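Local coordinates for protein HNH endonuclease (Geobacter metallireducens, PDB 4H9D) that probably acts as a manganese-dependent HNH nicking endonuclease, cutting one strand of duplex DNA, and binds a zinc ion, at residues K30-I33 / A34-I37; N77-K80 / K81-P85; Q11-K14 / R15-K19. All blocks are in the same frame, centred on the assembly; numbering follows the deposited sequence.

Contact 1: K30-I33 / A34-I37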
loop_
_atom_site.group_PDB
_atom_site.type_symbol
_atom_site.label_atom_id
_atom_site.label_comp_id
_atom_site.label_asym_id
_atom_site.label_seq_id
_atom_site.Cartn_x
_atom_site.Cartn_y
_atom_site.Cartn_z
ATOM N N LYS A 30 -2.757 29.353 9.878
ATOM C CA LYS A 30 -4.192 29.575 9.975
ATOM C C LYS A 30 -4.604 30.491 8.831
ATOM O O LYS A 30 -5.647 30.297 8.204
ATOM C CB LYS A 30 -4.531 30.256 11.299
ATOM C CG LYS A 30 -4.778 29.317 12.461
ATOM C CD LYS A 30 -3.580 28.499 12.829
ATOM C CE LYS A 30 -3.775 27.939 14.222
ATOM N NZ LYS A 30 -4.089 29.052 15.174
ATOM N N ASN A 31 -3.780 31.498 8.561
ATOM C CA ASN A 31 -4.094 32.406 7.477
ATOM C C ASN A 31 -4.091 31.677 6.146
ATOM O O ASN A 31 -5.046 31.787 5.366
ATOM C CB ASN A 31 -3.099 33.559 7.416
ATOM C CG ASN A 31 -3.717 34.862 7.838
ATOM O OD1 ASN A 31 -3.960 35.086 9.030
ATOM N ND2 ASN A 31 -4.005 35.732 6.864
ATOM N N ARG A 32 -3.018 30.931 5.894
ATOM C CA ARG A 32 -2.889 30.195 4.653
ATOM C C ARG A 32 -4.075 29.259 4.364
ATOM O O ARG A 32 -4.613 29.281 3.248
ATOM C CB ARG A 32 -1.587 29.400 4.643
ATOM C CG ARG A 32 -1.296 28.772 3.308
ATOM C CD ARG A 32 -0.269 29.573 2.589
ATOM N NE ARG A 32 1.049 29.065 2.911
ATOM C CZ ARG A 32 1.702 28.160 2.188
ATOM N NH1 ARG A 32 1.160 27.662 1.084
ATOM N NH2 ARG A 32 2.903 27.748 2.582
ATOM N N ILE A 33 -4.496 28.439 5.331
ATOM C CA ILE A 33 -5.627 27.556 5.038
ATOM C C ILE A 33 -6.942 28.319 5.037
ATOM O O ILE A 33 -7.937 27.858 4.483
ATOM C CB ILE A 33 -5.737 26.368 6.016
ATOM C CG1 ILE A 33 -5.674 26.842 7.454
ATOM C CG2 ILE A 33 -4.637 25.376 5.754
ATOM C CD1 ILE A 33 -5.809 25.692 8.417
ATOM N N ALA A 34 -6.943 29.493 5.662
ATOM C CA ALA A 34 -8.135 30.341 5.706
ATOM C C ALA A 34 -8.506 30.674 4.274
ATOM O O ALA A 34 -9.683 30.775 3.938
ATOM C CB ALA A 34 -7.850 31.632 6.474
ATOM N N ARG A 35 -7.488 30.842 3.431
ATOM C CA ARG A 35 -7.690 31.152 2.023
ATOM C C ARG A 35 -8.376 29.977 1.331
ATOM O O ARG A 35 -8.995 30.138 0.292
ATOM C CB ARG A 35 -6.342 31.464 1.373
ATOM C CG ARG A 35 -5.617 32.594 2.079
ATOM C CD ARG A 35 -4.219 32.804 1.540
ATOM N NE ARG A 35 -3.545 33.886 2.249
ATOM C CZ ARG A 35 -2.230 34.101 2.232
ATOM N NH1 ARG A 35 -1.425 33.302 1.540
ATOM N NH2 ARG A 35 -1.718 35.124 2.908
ATOM N N GLY A 36 -8.256 28.797 1.926
ATOM C CA GLY A 36 -8.892 27.601 1.396
ATOM C C GLY A 36 -8.484 27.090 0.028
ATOM O O GLY A 36 -9.270 26.421 -0.645
ATOM N N ILE A 37 -7.261 27.387 -0.394
ATOM C CA ILE A 37 -6.787 26.928 -1.701
ATOM C C ILE A 37 -5.865 25.723 -1.553
ATOM O O ILE A 37 -4.906 25.772 -0.794
ATOM C CB ILE A 37 -6.022 28.039 -2.431
ATOM C CG1 ILE A 37 -6.978 29.188 -2.771
ATOM C CG2 ILE A 37 -5.377 27.481 -3.691
ATOM C CD1 ILE A 37 -8.171 28.778 -3.624
HETATM O O HOH W 1 -4.926 28.317 0.784
#

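Contact 2: N77-K80 / K81-P85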
loop_
_atom_site.group_PDB
_atom_site.type_symbol
_atom_site.label_atom_id
_atom_site.label_comp_id
_atom_site.label_asym_id
_atom_site.label_seq_id
_atom_site.Cartn_x
_atom_site.Cartn_y
_atom_site.Cartn_z
ATOM N N ASN A 77 -3.505 15.025 -0.945
ATOM C CA ASN A 77 -2.506 14.636 0.034
ATOM C C ASN A 77 -2.138 13.159 -0.009
ATOM O O ASN A 77 -0.960 12.818 0.146
ATOM C CB ASN A 77 -2.959 15.008 1.440
ATOM C CG ASN A 77 -1.915 14.685 2.474
ATOM O OD1 ASN A 77 -0.764 15.118 2.369
ATOM N ND2 ASN A 77 -2.302 13.912 3.478
ATOM N N ASN A 78 -3.129 12.285 -0.209
ATOM C CA ASN A 78 -2.889 10.838 -0.267
ATOM C C ASN A 78 -2.326 10.420 -1.613
ATOM O O ASN A 78 -1.279 9.778 -1.686
ATOM C CB ASN A 78 -4.186 10.077 -0.025
ATOM C CG ASN A 78 -4.820 10.435 1.294
ATOM O OD1 ASN A 78 -4.243 10.197 2.356
ATOM N ND2 ASN A 78 -6.009 11.025 1.239
ATOM N N ARG A 79 -3.044 10.781 -2.675
ATOM C CA ARG A 79 -2.639 10.463 -4.030
ATOM C C ARG A 79 -1.190 10.823 -4.298
ATOM O O ARG A 79 -0.530 10.179 -5.106
ATOM C CB ARG A 79 -3.532 11.193 -5.029
ATOM C CG ARG A 79 -4.831 10.485 -5.321
ATOM C CD ARG A 79 -5.844 11.420 -5.964
ATOM N NE ARG A 79 -7.064 10.721 -6.359
ATOM C CZ ARG A 79 -7.149 9.910 -7.411
ATOM N NH1 ARG A 79 -6.082 9.700 -8.176
ATOM N NH2 ARG A 79 -8.294 9.299 -7.696
ATOM N N LYS A 80 -0.689 11.853 -3.633
ATOM C CA LYS A 80 0.686 12.248 -3.851
ATOM C C LYS A 80 1.590 11.212 -3.191
ATOM O O LYS A 80 2.776 11.124 -3.503
ATOM C CB LYS A 80 0.946 13.646 -3.270
ATOM C CG LYS A 80 2.332 14.194 -3.602
ATOM C CD LYS A 80 2.594 15.561 -2.997
ATOM C CE LYS A 80 4.012 16.039 -3.313
ATOM N NZ LYS A 80 4.295 16.041 -4.791
ATOM N N LYS A 81 1.018 10.418 -2.289
ATOM C CA LYS A 81 1.777 9.388 -1.582
ATOM C C LYS A 81 1.743 7.997 -2.204
ATOM O O LYS A 81 2.753 7.296 -2.193
ATOM C CB LYS A 81 1.323 9.288 -0.121
ATOM C CG LYS A 81 2.177 10.112 0.849
ATOM C CD LYS A 81 1.796 9.890 2.319
ATOM C CE LYS A 81 0.421 10.466 2.665
ATOM N NZ LYS A 81 -0.678 9.876 1.842
ATOM N N TYR A 82 0.601 7.582 -2.740
ATOM C CA TYR A 82 0.524 6.254 -3.334
ATOM C C TYR A 82 0.561 6.189 -4.863
ATOM O O TYR A 82 0.451 5.109 -5.433
ATOM C CB TYR A 82 -0.710 5.512 -2.809
ATOM C CG TYR A 82 -2.045 5.971 -3.355
ATOM C CD1 TYR A 82 -2.402 5.735 -4.690
ATOM C CD2 TYR A 82 -2.972 6.606 -2.525
ATOM C CE1 TYR A 82 -3.656 6.120 -5.184
ATOM C CE2 TYR A 82 -4.233 6.996 -3.001
ATOM C CZ TYR A 82 -4.570 6.752 -4.328
ATOM O OH TYR A 82 -5.804 7.147 -4.796
ATOM N N LEU A 83 0.694 7.328 -5.536
ATOM C CA LEU A 83 0.771 7.314 -6.995
ATOM C C LEU A 83 2.238 7.535 -7.336
ATOM O O LEU A 83 2.902 8.330 -6.672
ATOM C CB LEU A 83 -0.055 8.446 -7.608
ATOM C CG LEU A 83 -1.587 8.470 -7.614
ATOM C CD1 LEU A 83 -2.050 9.616 -8.509
ATOM C CD2 LEU A 83 -2.147 7.174 -8.137
ATOM N N LEU A 84 2.763 6.845 -8.349
ATOM C CA LEU A 84 4.171 7.043 -8.697
ATOM C C LEU A 84 4.292 8.364 -9.444
ATOM O O LEU A 84 3.346 8.813 -10.091
ATOM C CB LEU A 84 4.713 5.929 -9.599
ATOM C CG LEU A 84 4.559 4.423 -9.364
ATOM C CD1 LEU A 84 4.872 4.033 -7.928
ATOM C CD2 LEU A 84 3.155 4.047 -9.766
ATOM N N PRO A 85 5.472 8.990 -9.387
ATOM C CA PRO A 85 5.708 10.268 -10.062
ATOM C C PRO A 85 5.019 10.486 -11.415
ATOM O O PRO A 85 4.728 11.621 -11.789
ATOM C CB PRO A 85 7.238 10.330 -10.155
ATOM C CG PRO A 85 7.665 8.894 -9.997
ATOM C CD PRO A 85 6.742 8.414 -8.932
#

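Contact 3: Q11-K14 / R15-K19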
loop_
_atom_site.group_PDB
_atom_site.type_symbol
_atom_site.label_atom_id
_atom_site.label_comp_id
_atom_site.label_asym_id
_atom_site.label_seq_id
_atom_site.Cartn_x
_atom_site.Cartn_y
_atom_site.Cartn_z
ATOM N N GLN A 11 15.647 10.914 15.220
ATOM C CA GLN A 11 15.800 12.088 16.068
ATOM C C GLN A 11 15.410 13.260 15.149
ATOM O O GLN A 11 14.663 14.168 15.537
ATOM C CB GLN A 11 17.262 12.220 16.517
ATOM C CG GLN A 11 18.208 12.484 15.343
ATOM C CD GLN A 11 19.670 12.173 15.631
ATOM O OE1 GLN A 11 20.016 11.056 16.023
ATOM N NE2 GLN A 11 20.539 13.161 15.417
ATOM N N GLU A 12 15.913 13.210 13.915
ATOM C CA GLU A 12 15.633 14.239 12.922
ATOM C C GLU A 12 14.155 14.235 12.540
ATOM O O GLU A 12 13.555 15.292 12.380
ATOM C CB GLU A 12 16.483 14.020 11.660
ATOM C CG GLU A 12 17.979 14.363 11.801
ATOM C CD GLU A 12 18.839 13.825 10.638
ATOM O OE1 GLU A 12 19.028 12.589 10.545
ATOM O OE2 GLU A 12 19.321 14.640 9.814
ATOM N N VAL A 13 13.564 13.054 12.403
ATOM C CA VAL A 13 12.160 12.979 12.015
ATOM C C VAL A 13 11.248 13.585 13.070
ATOM O O VAL A 13 10.316 14.318 12.737
ATOM C CB VAL A 13 11.705 11.522 11.722
ATOM C CG1 VAL A 13 10.188 11.477 11.535
ATOM C CG2 VAL A 13 12.394 11.000 10.451
ATOM N N LYS A 14 11.510 13.281 14.336
ATOM C CA LYS A 14 10.697 13.830 15.410
ATOM C C LYS A 14 10.882 15.328 15.416
ATOM O O LYS A 14 9.920 16.089 15.426
ATOM C CB LYS A 14 11.135 13.287 16.762
ATOM C CG LYS A 14 10.463 11.997 17.198
ATOM C CD LYS A 14 10.810 11.709 18.655
ATOM C CE LYS A 14 10.510 12.935 19.531
ATOM N NZ LYS A 14 10.927 12.768 20.956
ATOM N N ARG A 15 12.143 15.736 15.412
ATOM C CA ARG A 15 12.507 17.144 15.427
ATOM C C ARG A 15 11.679 17.935 14.430
ATOM O O ARG A 15 11.228 19.040 14.730
ATOM C CB ARG A 15 13.994 17.298 15.104
ATOM C CG ARG A 15 14.469 18.733 15.035
ATOM C CD ARG A 15 14.211 19.448 16.339
ATOM N NE ARG A 15 14.480 20.878 16.233
ATOM C CZ ARG A 15 14.220 21.763 17.193
ATOM N NH1 ARG A 15 13.679 21.372 18.345
ATOM N NH2 ARG A 15 14.507 23.044 16.997
ATOM N N GLU A 16 11.487 17.362 13.243
ATOM C CA GLU A 16 10.716 18.006 12.186
ATOM C C GLU A 16 9.231 17.886 12.438
ATOM O O GLU A 16 8.469 18.770 12.068
ATOM C CB GLU A 16 11.037 17.403 10.812
ATOM C CG GLU A 16 12.328 17.891 10.204
ATOM C CD GLU A 16 12.604 19.344 10.528
ATOM O OE1 GLU A 16 13.170 19.599 11.610
ATOM O OE2 GLU A 16 12.246 20.236 9.722
ATOM N N LYS A 17 8.826 16.785 13.059
ATOM C CA LYS A 17 7.415 16.556 13.360
ATOM C C LYS A 17 6.924 17.465 14.482
ATOM O O LYS A 17 5.722 17.680 14.625
ATOM C CB LYS A 17 7.173 15.093 13.736
ATOM C CG LYS A 17 7.092 14.149 12.543
ATOM C CD LYS A 17 6.636 12.764 12.985
ATOM C CE LYS A 17 6.468 11.822 11.808
ATOM N NZ LYS A 17 6.227 10.419 12.254
ATOM N N GLU A 18 7.857 17.988 15.274
ATOM C CA GLU A 18 7.521 18.887 16.360
ATOM C C GLU A 18 7.445 20.299 15.818
ATOM O O GLU A 18 6.498 21.027 16.105
ATOM C CB GLU A 18 8.564 18.824 17.466
ATOM C CG GLU A 18 8.310 17.755 18.508
ATOM C CD GLU A 18 9.374 17.757 19.593
ATOM O OE1 GLU A 18 9.579 18.818 20.232
ATOM O OE2 GLU A 18 10.007 16.697 19.801
ATOM N N LYS A 19 8.442 20.703 15.043
ATOM C CA LYS A 19 8.427 22.032 14.455
ATOM C C LYS A 19 7.174 22.150 13.580
ATOM O O LYS A 19 6.605 23.229 13.441
ATOM C CB LYS A 19 9.683 22.247 13.615
ATOM C CG LYS A 19 10.968 22.252 14.433
ATOM C CD LYS A 19 12.163 22.084 13.529
ATOM C CE LYS A 19 12.140 23.121 12.423
ATOM N NZ LYS A 19 12.727 22.585 11.163
#

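Contact 1: K30-I33 / A34-I37
R32 and R35 send their arginine side chains past each other at the end of helix 27-34, and the way two like charges are placed three residues apart is instructive. They run at an angle to one another, with the guanidinium planes turned 36° apart, so no flat stack forms. What touches is aliphatic against polar: R35 NH1 approaches R32 CD at 4.0 Å, while the nearer charged atoms, R32 NE and R35 NH1, stay 5.1 Å apart. R32 is drawn off by a bend at its second and third torsions, and its NH2 donates to the carbonyl oxygen of V69. R35 instead runs straight from CG to NE, with CG anti to its own carbonyl carbon (chi1 -56°), and this course carries it back along the preceding turn. Its CG lies 3.4 Å from N31 O, and one face of its guanidinium is turned to R32 CA. I33 points away from the residues that follow it and rests on P71 of strand 69-73.

The backbone beneath these chains is coming to its end. R35 N still reaches N31 O at 3.3 Å, as in a regular helix, but G36 N turns to I33 O at 2.7 Å and approaches from well above the carbonyl plane. The positive phi of G36 (63°) takes the chain out of the helical path. A water then joins R32 O (2.7 Å) to I37 N (2.8 Å). A34, seen to bind magnesium in this protein, carries no ion in this copy. A positive-phi glycine with these bonds closely resembles the Schellman motif of helix C-termini, the water replacing its direct outer bond, and it turns the chain toward zinc ligand C38.

Contact 2: N77-K80 / K81-P85
R79 and Y82 lie side by side where helix 74-82 ends, the helix that follows strands 50-54 and 69-73 in the beta-beta-alpha arrangement characteristic of HNH nucleases. In R79, CA sits over one face of the Y82 ring in a CH-pi contact, 4.2 Å from the centroid. CB comes next and meets L83 CD1 at 4.1 Å. CG lies 3.5 Å from Y82 OH. Beyond CG the chain is extended; NE passes 4.1 Å from Y82 OH and makes a long, weak ion pair with E75, and CZ lies 4.0 Å from the same hydroxyl, which stands over the centre of one guanidinium face. The planes are 42° apart, so this is not a parallel stack. NH1 completes the course with L83 CD1 near the guanidinium plane, at its edge. W88 and Y91 of helix 85-92 also touch the R79 side chain.

Y82 CG sits between backbone N and carbonyl carbon (chi1 74°), folding the ring back over the helix. The tyrosine also packs on I37 of the second subunit and R35 of the third. With an alanine here, R79 CA would lose the ring beneath it, and the guanidinium is likely to be less restrained on the face where OH now sits. Close by, K81 bends at chi3 and chi4, and NZ makes a weak hydrogen bond with N77 O, 3.4 Å away.

Contact 3: Q11-K14 / R15-K19
The carboxylate of E18 meets K14 through one oxygen: OE2 lies 3.8 Å from K14 CE, and K14 NZ is a little farther off at 4.2 Å. The opposite charges probably attract, but the distance is too long for a salt bridge. The two chains run side by side and point the same way. A second flat group, the guanidinium of R15, has K19 CG over one face, displaced toward the rim. The third is the carboxylate of E16, which K19 NZ approaches at both oxygens. The stronger bond, 2.8 Å from NZ to E16 OE2, uses the syn lone pair of OE2, the side facing its partner oxygen, and forms a salt bridge; the companion bond to OE1 is weak. K19 thus serves two neighbours at once, its stem lying against R15 and its amine holding E16. Nearer the start of the helix, E12 OE1 is hydrogen-bonded to S9 OG.

All of this belongs to one charge-rich helix, 10-24, whose i to i+3 and i to i+4 spacings bring such pairs together. On its inner side V13 packs against V8 and V58, while E16 touches V58 and K63 and gives its carbonyl oxygen to S64 OG. V13 also meets K17, whose chain is fully extended beyond CG. With CG anti to the carbonyl carbon (chi1 -79°), the lysine runs back along the helix and lays CE against V13 CG1 at 3.7 Å. Backbone bonds continue underneath: R15 N reaches Q11 O at 3.0 Å, and E18 N meets K14 O at 2.8 Å.

In the fold
The three contacts sample three helices of one small chain, and none touches another; their nearest atoms stay about 11 Å apart. Contacts 1 and 3, on the consecutive helices 27-34 and 10-24, are surface contacts, whereas contact 2 is partly buried, with Y82 and L83 enclosed partly by neighbouring subunits. Their chemistry follows: contact 3, within a helix, mixes charged pairs with one aliphatic touch; contact 2 sets an arginine against an aromatic ring and a leucine; contact 1 ends its helix through glycine and water. Contacts 1 and 2 both lie at helix ends, on opposite sides of the chain's centre, nearer the zinc site than contact 3, which lies away from the annotated sites.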